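Local coordinates for protein 4-oxalocrotonate tautomerase family enzyme (Burkholderia sp. RPE67, PDB 6VVM) that is an enzyme of the 4-oxalocrotonate tautomerase family, each chain joining two beta-alpha-beta units in one four-stranded sheet, with three chains in the assembly, at residues T2-L7 against L41-P46. Residues are numbered along the deposited sequence; the frame is centred on the assembly and turned at random.
Sequences TLEVYL and LLTELP
Leu-3, Val-5 and Leu-7 of strand 2-7 trade backbone hydrogen bonds with Leu-41, Thr-43 and Leu-45 of strand 41-45, which runs parallel to it. Leu-3 O takes the N-H of Leu-41 at 2.8 Å. Val-5 gives its N-H to Leu-41 O and receives that of Thr-43 on its own O, the latter bond nearly straight at 175°. The bond from Leu-7 N to Thr-43 O is longer, 3.2 Å, and its donor stands 38° out of the carbonyl plane. Leu-7 O accepts from Leu-45 N. Glu-4 and Tyr-6 turn their backbone bonds the other way, to Ile-65 and Val-63.

The two strands are joined by a right-handed beta-alpha-beta crossover through helix 13-31, the repeated unit of the tautomerase fold, with 39-45 at the edge of the chain's own sheet and 2-8 inside it. On its outer side Leu-41 pairs antiparallel with a strand of the second subunit, so the sheet continues across the interface. Val-5 and Leu-42 lie side by side on the helix-facing side, with CB of Val-5 3.6 Å from CD2 of Leu-42. Leu-23 and Leu-19 of the helix pack on them. Glu-44, on this same face, sends its carboxylate to Lys-16 in a salt bridge.

On the other face Glu-4 carries the polar contact. Its CG is anti to the backbone N (chi1 170°) and the chain is extended, which brings OE2 to the hydroxyl of Thr-43. Thr-43 OG1 donates to Glu-4 OE2 at 2.6 Å, on the anti side of the carboxylate. Lys-104 of the second subunit forms a salt bridge with the same oxygen, so this buried acceptor has two partners. Thr-43 CB lies over one face of the Tyr-6 ring, toward its rim. Leu-45 CD1 closes on the ring edge, 3.7 Å from Tyr-6 CD2.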
loop_
_atom_site.group_PDB
_atom_site.type_symbol
_atom_site.label_atom_id
_atom_site.label_comp_id
_atom_site.label_asym_id
_atom_site.label_seq_id
_atom_site.Cartn_x
_atom_site.Cartn_y
_atom_site.Cartn_z
ATOM N N THR A 2 4.471 8.717 -6.080
ATOM C CA THR A 2 4.767 8.199 -4.755
ATOM C C THR A 2 5.286 6.777 -4.918
ATOM O O THR A 2 4.574 5.912 -5.436
ATOM C CB THR A 2 3.532 8.208 -3.845
ATOM O OG1 THR A 2 3.042 9.545 -3.669
ATOM C CG2 THR A 2 3.890 7.618 -2.491
ATOM N N LEU A 3 6.525 6.544 -4.499
ATOM C CA LEU A 3 7.137 5.226 -4.562
ATOM C C LEU A 3 7.198 4.620 -3.166
ATOM O O LEU A 3 7.516 5.306 -2.189
ATOM C CB LEU A 3 8.551 5.281 -5.150
ATOM C CG LEU A 3 8.779 6.122 -6.406
ATOM C CD1 LEU A 3 10.187 5.875 -6.919
ATOM C CD2 LEU A 3 7.726 5.766 -7.464
ATOM N N GLU A 4 6.920 3.325 -3.074
ATOM C CA GLU A 4 7.093 2.607 -1.820
ATOM C C GLU A 4 7.954 1.394 -2.124
ATOM O O GLU A 4 7.615 0.598 -3.006
ATOM C CB GLU A 4 5.751 2.203 -1.180
ATOM C CG GLU A 4 5.958 1.237 0.001
ATOM C CD GLU A 4 4.744 1.000 0.887
ATOM O OE1 GLU A 4 3.589 1.192 0.438
ATOM O OE2 GLU A 4 4.967 0.609 2.057
ATOM N N VAL A 5 9.086 1.280 -1.435
ATOM C CA VAL A 5 9.993 0.160 -1.613
ATOM C C VAL A 5 9.930 -0.733 -0.381
ATOM O O VAL A 5 10.235 -0.297 0.736
ATOM C CB VAL A 5 11.432 0.623 -1.879
ATOM C CG1 VAL A 5 12.292 -0.572 -2.216
ATOM C CG2 VAL A 5 11.444 1.642 -3.004
ATOM N N TYR A 6 9.548 -1.982 -0.593
ATOM C CA TYR A 6 9.681 -3.027 0.415
ATOM C C TYR A 6 11.086 -3.619 0.335
ATOM O O TYR A 6 11.490 -4.146 -0.713
ATOM C CB TYR A 6 8.625 -4.101 0.200
ATOM C CG TYR A 6 7.254 -3.671 0.650
ATOM C CD1 TYR A 6 6.417 -2.952 -0.194
ATOM C CD2 TYR A 6 6.806 -3.972 1.924
ATOM C CE1 TYR A 6 5.164 -2.561 0.215
ATOM C CE2 TYR A 6 5.554 -3.594 2.347
ATOM C CZ TYR A 6 4.735 -2.891 1.495
ATOM O OH TYR A 6 3.488 -2.524 1.936
ATOM N N LEU A 7 11.838 -3.490 1.418
ATOM C CA LEU A 7 13.216 -3.957 1.469
ATOM C C LEU A 7 13.490 -4.573 2.833
ATOM O O LEU A 7 12.748 -4.335 3.793
ATOM C CB LEU A 7 14.207 -2.820 1.159
ATOM C CG LEU A 7 14.508 -1.703 2.165
ATOM C CD1 LEU A 7 15.554 -0.749 1.571
ATOM C CD2 LEU A 7 13.247 -0.925 2.555
ATOM N N LEU A 41 8.792 6.312 0.085
ATOM C CA LEU A 41 8.813 5.710 1.409
ATOM C C LEU A 41 9.447 4.340 1.295
ATOM O O LEU A 41 9.064 3.546 0.430
ATOM C CB LEU A 41 7.412 5.601 2.041
ATOM C CG LEU A 41 6.252 4.923 1.307
ATOM C CD1 LEU A 41 5.252 4.294 2.329
ATOM C CD2 LEU A 41 5.529 5.914 0.414
ATOM N N LEU A 42 10.444 4.090 2.133
ATOM C CA LEU A 42 11.066 2.781 2.252
ATOM C C LEU A 42 10.404 2.061 3.417
ATOM O O LEU A 42 10.306 2.621 4.513
ATOM C CB LEU A 42 12.572 2.894 2.487
ATOM C CG LEU A 42 13.289 3.777 1.461
ATOM C CD1 LEU A 42 14.758 3.924 1.826
ATOM C CD2 LEU A 42 13.099 3.194 0.067
ATOM N N THR A 43 9.925 0.847 3.170
ATOM C CA THR A 43 9.254 0.043 4.194
ATOM C C THR A 43 10.151 -1.151 4.502
ATOM O O THR A 43 10.155 -2.150 3.772
ATOM C CB THR A 43 7.860 -0.372 3.727
ATOM O OG1 THR A 43 7.049 0.802 3.572
ATOM C CG2 THR A 43 7.187 -1.300 4.769
ATOM N N GLU A 44 10.954 -1.016 5.556
ATOM C CA GLU A 44 11.860 -2.070 5.984
ATOM C C GLU A 44 11.082 -3.163 6.705
ATOM O O GLU A 44 10.252 -2.869 7.564
ATOM C CB GLU A 44 12.910 -1.511 6.944
ATOM C CG GLU A 44 14.133 -0.919 6.323
ATOM C CD GLU A 44 15.190 -0.598 7.370
ATOM O OE1 GLU A 44 14.912 -0.760 8.584
ATOM O OE2 GLU A 44 16.295 -0.193 6.977
ATOM N N LEU A 45 11.364 -4.424 6.371
ATOM C CA LEU A 45 10.681 -5.536 7.021
ATOM C C LEU A 45 11.670 -6.534 7.608
ATOM O O LEU A 45 12.677 -6.874 6.974
ATOM C CB LEU A 45 9.758 -6.274 6.036
ATOM C CG LEU A 45 8.626 -5.459 5.419
ATOM C CD1 LEU A 45 7.703 -6.368 4.607
ATOM C CD2 LEU A 45 7.845 -4.723 6.500
ATOM N N PRO A 46 11.400 -7.037 8.809
ATOM C CA PRO A 46 12.179 -8.168 9.324
ATOM C C PRO A 46 11.942 -9.417 8.483
ATOM O O PRO A 46 10.912 -9.571 7.823
ATOM C CB PRO A 46 11.655 -8.342 10.753
ATOM C CG PRO A 46 10.256 -7.761 10.723
ATOM C CD PRO A 46 10.319 -6.622 9.726
#